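Side-chain contacts in transcriptional regulator, MarR family (Silicibacter pomeroyi DSS-3, PDB 3CDH), which probably binds DNA and regulates transcription, as a dimeric helix-turn-helix protein of the MarR family: residues B[31-36]-B[45-50]; B[55-60]-B[88-93]. All coordinates share one frame; numbering follows the deposited sequence. Where two conformers were deposited one is given.

Contact 1. Residues B[31-36]-B[45-50]; sequences QFHDHI and EWRVLA
Phe-32 and Trp-46 lie where helix 17-38, part of the dimerisation region in this family, meets helix 43-54, which opens the winged helix-turn-helix domain. The helix axes run nearly perpendicular, at 99° and 11.9 Å apart, so large side chains bridge the gap. With CG anti to the backbone N (chi1 -164°), Phe-32 turns a ring edge onto the six-membered ring of Trp-46 in a T-shaped stack, centroids 4.9 Å apart. Its CE2 stands over the indole face near the rim, 3.4 Å from Trp-46 CZ2. Ile-36 puts CD1 over the same face, toward the rim, while its CG1 lies 3.7 Å from Trp-46 CB; Ala-50 CB lies on the opposite face. Along one border a water sits 2.9 Å from His-33 NE2 and accepts weak bonds from Trp-46 NE1 and Arg-47 NE; Arg-47 also gives NH1 to the carbonyl of Ser-67. Tyr-16 of the second subunit packs on both Phe-32 and Trp-46. A leucine in place of Trp-46 would probably leave the Phe-32 edge without its aromatic face and the water without its weak indole donor. The contact thus unites an aromatic centre with a water-linked polar border, without a direct hydrogen bond between the two segments.

Contact 2. Residues B[55-60]-B[88-93]; sequences NDAMMI and TRVADA. With SO4 (sulfate ion), chain I.
Ala-57 and Val-90 make the apolar touch between segments 55-60 and 88-93, the CB of Ala-57 lying 3.9 Å from Val-90 CG2. Val-90 sets CG1 anti to its backbone N (chi1 -175°), which brings the other methyl, CG2, round to the alanine. A second, looser approach links Ile-60 and Arg-89: Ile-60 CD1 lies over one face of the guanidinium, 4.2 Å from Arg-89 NH1. The CB of Arg-89 points away from segment 55-60, and bends at chi2 (-91°) and chi3 bring the head back; because two conformers were deposited, this detail is tentative.

In the next shell, Asp-79 and Asp-82 of helix 71-84 hold the guanidinium by salt bridges to NH2 and NE respectively, so its position owes more to these carboxylates than to the isoleucine. Strand 100-103 lies between the two outer strands, and its Arg-100 and Arg-102 form backbone hydrogen bonds with Val-90 and Thr-88. Met-58, a selenomethionine, points away from segment 88-93 and packs on Cys-51 and Leu-52 of helix 43-54 and on Leu-63 and Leu-66 of helix 60-67. Beside it, selenomethionine Met-59 occupies the N-cap position of helix 60-67. A sulfate, probably from the crystallisation liquor, sits close to the Met-59 backbone N, although the modelled separation is too short to be trusted in detail.

Outer strands bridged by a third, with a helix starting directly after the first, are characteristic of the winged helix-turn-helix domain of MarR regulators, whose wing is formed by strands 87-89 and 100-103.

Two contacts in series illustrate how a MarR subunit is assembled from local and longer closures. From the N terminus, helix 17-38 leads through a short turn into helix 43-54, and contact 1 closes this connection, setting the start of the DNA-binding domain against the dimerisation region. Helix 43-54 then runs into strand 58-59, where contact 2 opens. Its loop is longer, taking in helices 60-67 and 71-84 before the chain returns at strand 87-89, the first strand of the wing. The loops neither nest nor cross, and the contact centres lie about 22 Å apart. Helix 43-54 carries the chain from contact 1 to strand 58-59, and contact 2 then brings segment 55-60 against the end of wing strand 87-89.

Contact 1. Residues B[31-36]-B[45-50]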
# COMPACT_ATOMS: atom_id res chain seq x y z
N GLN B 31 -8.16 10.06 -3.34
CA GLN B 31 -8.98 11.25 -3.15
C GLN B 31 -8.80 11.84 -1.75
O GLN B 31 -8.61 13.04 -1.59
CB GLN B 31 -10.44 10.98 -3.46
CG GLN B 31 -11.24 12.20 -3.95
CD GLN B 31 -12.77 11.94 -3.89
OE1 GLN B 31 -13.36 11.42 -4.86
NE2 GLN B 31 -13.39 12.25 -2.72
N PHE B 32 -8.82 11.00 -0.74
CA PHE B 32 -8.61 11.51 0.59
C PHE B 32 -7.22 12.08 0.79
O PHE B 32 -7.05 13.09 1.49
CB PHE B 32 -8.90 10.45 1.65
CG PHE B 32 -9.07 11.04 3.00
CD1 PHE B 32 -10.11 11.94 3.25
CD2 PHE B 32 -8.15 10.77 4.01
CE1 PHE B 32 -10.24 12.54 4.49
CE2 PHE B 32 -8.29 11.36 5.27
CZ PHE B 32 -9.33 12.25 5.51
N HIS B 33 -6.22 11.43 0.20
CA HIS B 33 -4.88 11.96 0.30
C HIS B 33 -4.80 13.34 -0.36
O HIS B 33 -4.16 14.24 0.18
CB HIS B 33 -3.82 10.98 -0.21
CG HIS B 33 -3.65 9.76 0.66
ND1 HIS B 33 -2.85 8.70 0.30
CD2 HIS B 33 -4.20 9.42 1.86
CE1 HIS B 33 -2.90 7.76 1.24
NE2 HIS B 33 -3.72 8.17 2.20
N ASP B 34 -5.50 13.54 -1.48
CA ASP B 34 -5.64 14.88 -2.09
C ASP B 34 -6.08 15.94 -1.06
O ASP B 34 -5.57 17.08 -1.03
CB ASP B 34 -6.64 14.88 -3.26
CG ASP B 34 -6.18 14.03 -4.46
OD1 ASP B 34 -4.96 13.85 -4.65
OD2 ASP B 34 -7.07 13.55 -5.21
N HIS B 35 -7.04 15.54 -0.23
CA HIS B 35 -7.62 16.39 0.78
C HIS B 35 -6.62 16.73 1.88
O HIS B 35 -6.48 17.90 2.26
CB HIS B 35 -8.87 15.72 1.34
CG HIS B 35 -9.55 16.51 2.40
ND1 HIS B 35 -10.09 17.76 2.16
CD2 HIS B 35 -9.79 16.25 3.71
CE1 HIS B 35 -10.61 18.24 3.28
NE2 HIS B 35 -10.45 17.33 4.23
N ILE B 36 -5.93 15.72 2.39
CA ILE B 36 -4.87 15.93 3.38
C ILE B 36 -3.81 16.91 2.84
O ILE B 36 -3.42 17.84 3.55
CB ILE B 36 -4.26 14.54 3.79
CG1 ILE B 36 -4.97 14.02 5.00
CG2 ILE B 36 -2.81 14.57 4.22
CD1 ILE B 36 -6.32 13.59 4.71
N GLU B 45 1.38 12.06 8.89
CA GLU B 45 0.84 12.92 9.96
C GLU B 45 -0.64 12.61 10.17
O GLU B 45 -1.08 12.42 11.29
CB GLU B 45 1.06 14.38 9.67
CG GLU B 45 2.19 15.01 10.46
CD GLU B 45 2.76 16.24 9.80
OE1 GLU B 45 3.54 17.00 10.43
OE2 GLU B 45 2.44 16.47 8.60
N TRP B 46 -1.39 12.47 9.09
CA TRP B 46 -2.80 12.15 9.25
C TRP B 46 -3.01 10.80 9.93
O TRP B 46 -3.92 10.65 10.76
CB TRP B 46 -3.52 12.26 7.90
CG TRP B 46 -4.44 11.17 7.60
CD1 TRP B 46 -4.23 10.16 6.72
CD2 TRP B 46 -5.74 10.95 8.16
NE1 TRP B 46 -5.31 9.33 6.68
CE2 TRP B 46 -6.26 9.78 7.55
CE3 TRP B 46 -6.52 11.63 9.10
CZ2 TRP B 46 -7.52 9.26 7.86
CZ3 TRP B 46 -7.78 11.11 9.42
CH2 TRP B 46 -8.26 9.93 8.80
N ARG B 47 -2.16 9.83 9.61
CA ARG B 47 -2.32 8.52 10.18
C ARG B 47 -2.09 8.58 11.68
O ARG B 47 -2.84 7.96 12.45
CB ARG B 47 -1.39 7.51 9.53
CG ARG B 47 -1.79 7.24 8.12
CD ARG B 47 -0.85 6.29 7.44
NE ARG B 47 -1.37 5.89 6.13
CZ ARG B 47 -0.71 5.09 5.28
NH1 ARG B 47 0.50 4.61 5.59
NH2 ARG B 47 -1.27 4.79 4.11
N VAL B 48 -1.08 9.34 12.11
CA VAL B 48 -0.87 9.50 13.53
C VAL B 48 -2.13 10.08 14.17
O VAL B 48 -2.59 9.55 15.20
CB VAL B 48 0.31 10.38 13.86
CG1 VAL B 48 0.18 10.94 15.28
CG2 VAL B 48 1.58 9.59 13.70
N LEU B 49 -2.69 11.12 13.55
CA LEU B 49 -3.94 11.70 14.04
C LEU B 49 -5.08 10.70 14.03
O LEU B 49 -5.83 10.58 15.01
CB LEU B 49 -4.33 12.94 13.24
CG LEU B 49 -3.37 14.12 13.34
CD1 LEU B 49 -3.85 15.15 12.36
CD2 LEU B 49 -3.30 14.72 14.74
N ALA B 50 -5.20 9.95 12.94
CA ALA B 50 -6.23 8.92 12.88
C ALA B 50 -6.07 7.90 14.03
O ALA B 50 -7.06 7.54 14.69
CB ALA B 50 -6.25 8.26 11.53
O HOH W 1 -4.21 6.82 4.69

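Contact 2. Residues B[55-60]-B[88-93]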
# COMPACT_ATOMS: atom_id res chain seq x y z
N ASN B 55 -7.88 6.63 20.99
CA ASN B 55 -7.02 6.28 22.08
C ASN B 55 -6.51 7.50 22.86
O ASN B 55 -6.40 8.59 22.32
CB ASN B 55 -5.86 5.46 21.54
CG ASN B 55 -6.33 4.40 20.52
OD1 ASN B 55 -6.74 4.72 19.39
ND2 ASN B 55 -6.26 3.13 20.92
N ASP B 56 -6.23 7.34 24.14
CA ASP B 56 -5.72 8.45 24.93
C ASP B 56 -4.24 8.65 24.76
O ASP B 56 -3.76 9.76 24.85
CB ASP B 56 -6.02 8.25 26.41
CG ASP B 56 -7.40 8.72 26.80
OD1 ASP B 56 -7.86 9.76 26.24
OD2 ASP B 56 -8.02 8.06 27.67
N ALA B 57 -3.51 7.55 24.56
CA ALA B 57 -2.07 7.57 24.56
C ALA B 57 -1.57 6.31 23.87
O ALA B 57 -2.16 5.26 24.04
CB ALA B 57 -1.54 7.65 25.97
N MSE B 58 -0.53 6.43 23.07
CA MSE B 58 0.04 5.28 22.39
C MSE B 58 1.54 5.32 22.42
O MSE B 58 2.14 6.40 22.46
CB MSE B 58 -0.38 5.26 20.95
CG MSE B 58 -1.48 4.35 20.66
SE MSE B 58 -1.49 3.86 18.76
CE MSE B 58 -3.42 3.51 18.69
N MSE B 59 2.14 4.14 22.37
CA MSE B 59 3.57 3.98 22.31
C MSE B 59 3.94 4.26 20.89
O MSE B 59 3.19 3.92 19.98
CB MSE B 59 3.94 2.55 22.64
CG MSE B 59 3.53 2.09 24.00
SE MSE B 59 4.17 0.26 24.26
CE MSE B 59 2.60 -0.85 23.89
N ILE B 60 5.09 4.88 20.68
CA ILE B 60 5.45 5.24 19.31
C ILE B 60 5.57 3.97 18.48
O ILE B 60 5.26 3.97 17.29
CB ILE B 60 6.75 6.05 19.22
CG1 ILE B 60 6.62 7.34 19.99
CG2 ILE B 60 7.09 6.39 17.76
CD1 ILE B 60 7.63 8.39 19.55
N THR B 88 1.81 15.38 22.19
CA THR B 88 2.72 15.53 23.34
C THR B 88 3.12 14.18 23.98
O THR B 88 2.43 13.19 23.79
CB THR B 88 2.14 16.57 24.32
OG1 THR B 88 3.16 17.03 25.20
CG2 THR B 88 0.96 16.02 25.10
N ARG B 89 4.25 14.15 24.68
CA ARG B 89 4.68 12.93 25.39
C ARG B 89 3.97 12.84 26.73
O ARG B 89 3.85 13.83 27.45
CB ARG B 89 6.20 12.85 25.62
CG ARG B 89 7.10 13.40 24.52
CD ARG B 89 7.52 12.36 23.49
NE ARG B 89 7.60 12.95 22.15
CZ ARG B 89 8.47 12.59 21.22
NH1 ARG B 89 9.37 11.65 21.45
NH2 ARG B 89 8.43 13.19 20.05
N VAL B 90 3.49 11.65 27.05
CA VAL B 90 2.86 11.39 28.32
C VAL B 90 3.97 11.16 29.35
O VAL B 90 4.88 10.35 29.12
CB VAL B 90 1.96 10.16 28.19
CG1 VAL B 90 1.17 9.90 29.48
CG2 VAL B 90 1.01 10.35 27.02
N ALA B 91 3.91 11.90 30.46
CA ALA B 91 4.91 11.82 31.55
C ALA B 91 4.93 10.44 32.24
O ALA B 91 3.89 9.77 32.31
CB ALA B 91 4.69 12.94 32.58
N ASP B 92 6.11 10.02 32.73
CA ASP B 92 6.30 8.70 33.40
C ASP B 92 7.46 8.64 34.44
O ASP B 92 8.07 9.69 34.72
CB ASP B 92 6.43 7.57 32.36
CG ASP B 92 5.11 6.81 32.17
OD1 ASP B 92 4.69 6.11 33.13
OD2 ASP B 92 4.51 6.93 31.08
N ALA B 93 7.75 7.45 35.00
CA ALA B 93 8.85 7.25 36.00
C ALA B 93 10.07 6.50 35.41
O ALA B 93 9.92 5.48 34.73
CB ALA B 93 8.34 6.56 37.30
S SO4 I . -0.16 1.40 23.39
O1 SO4 I . 0.24 1.48 24.80
O2 SO4 I . -1.54 1.81 23.15
O3 SO4 I . 0.71 2.25 22.60
O4 SO4 I . -0.05 0.03 22.88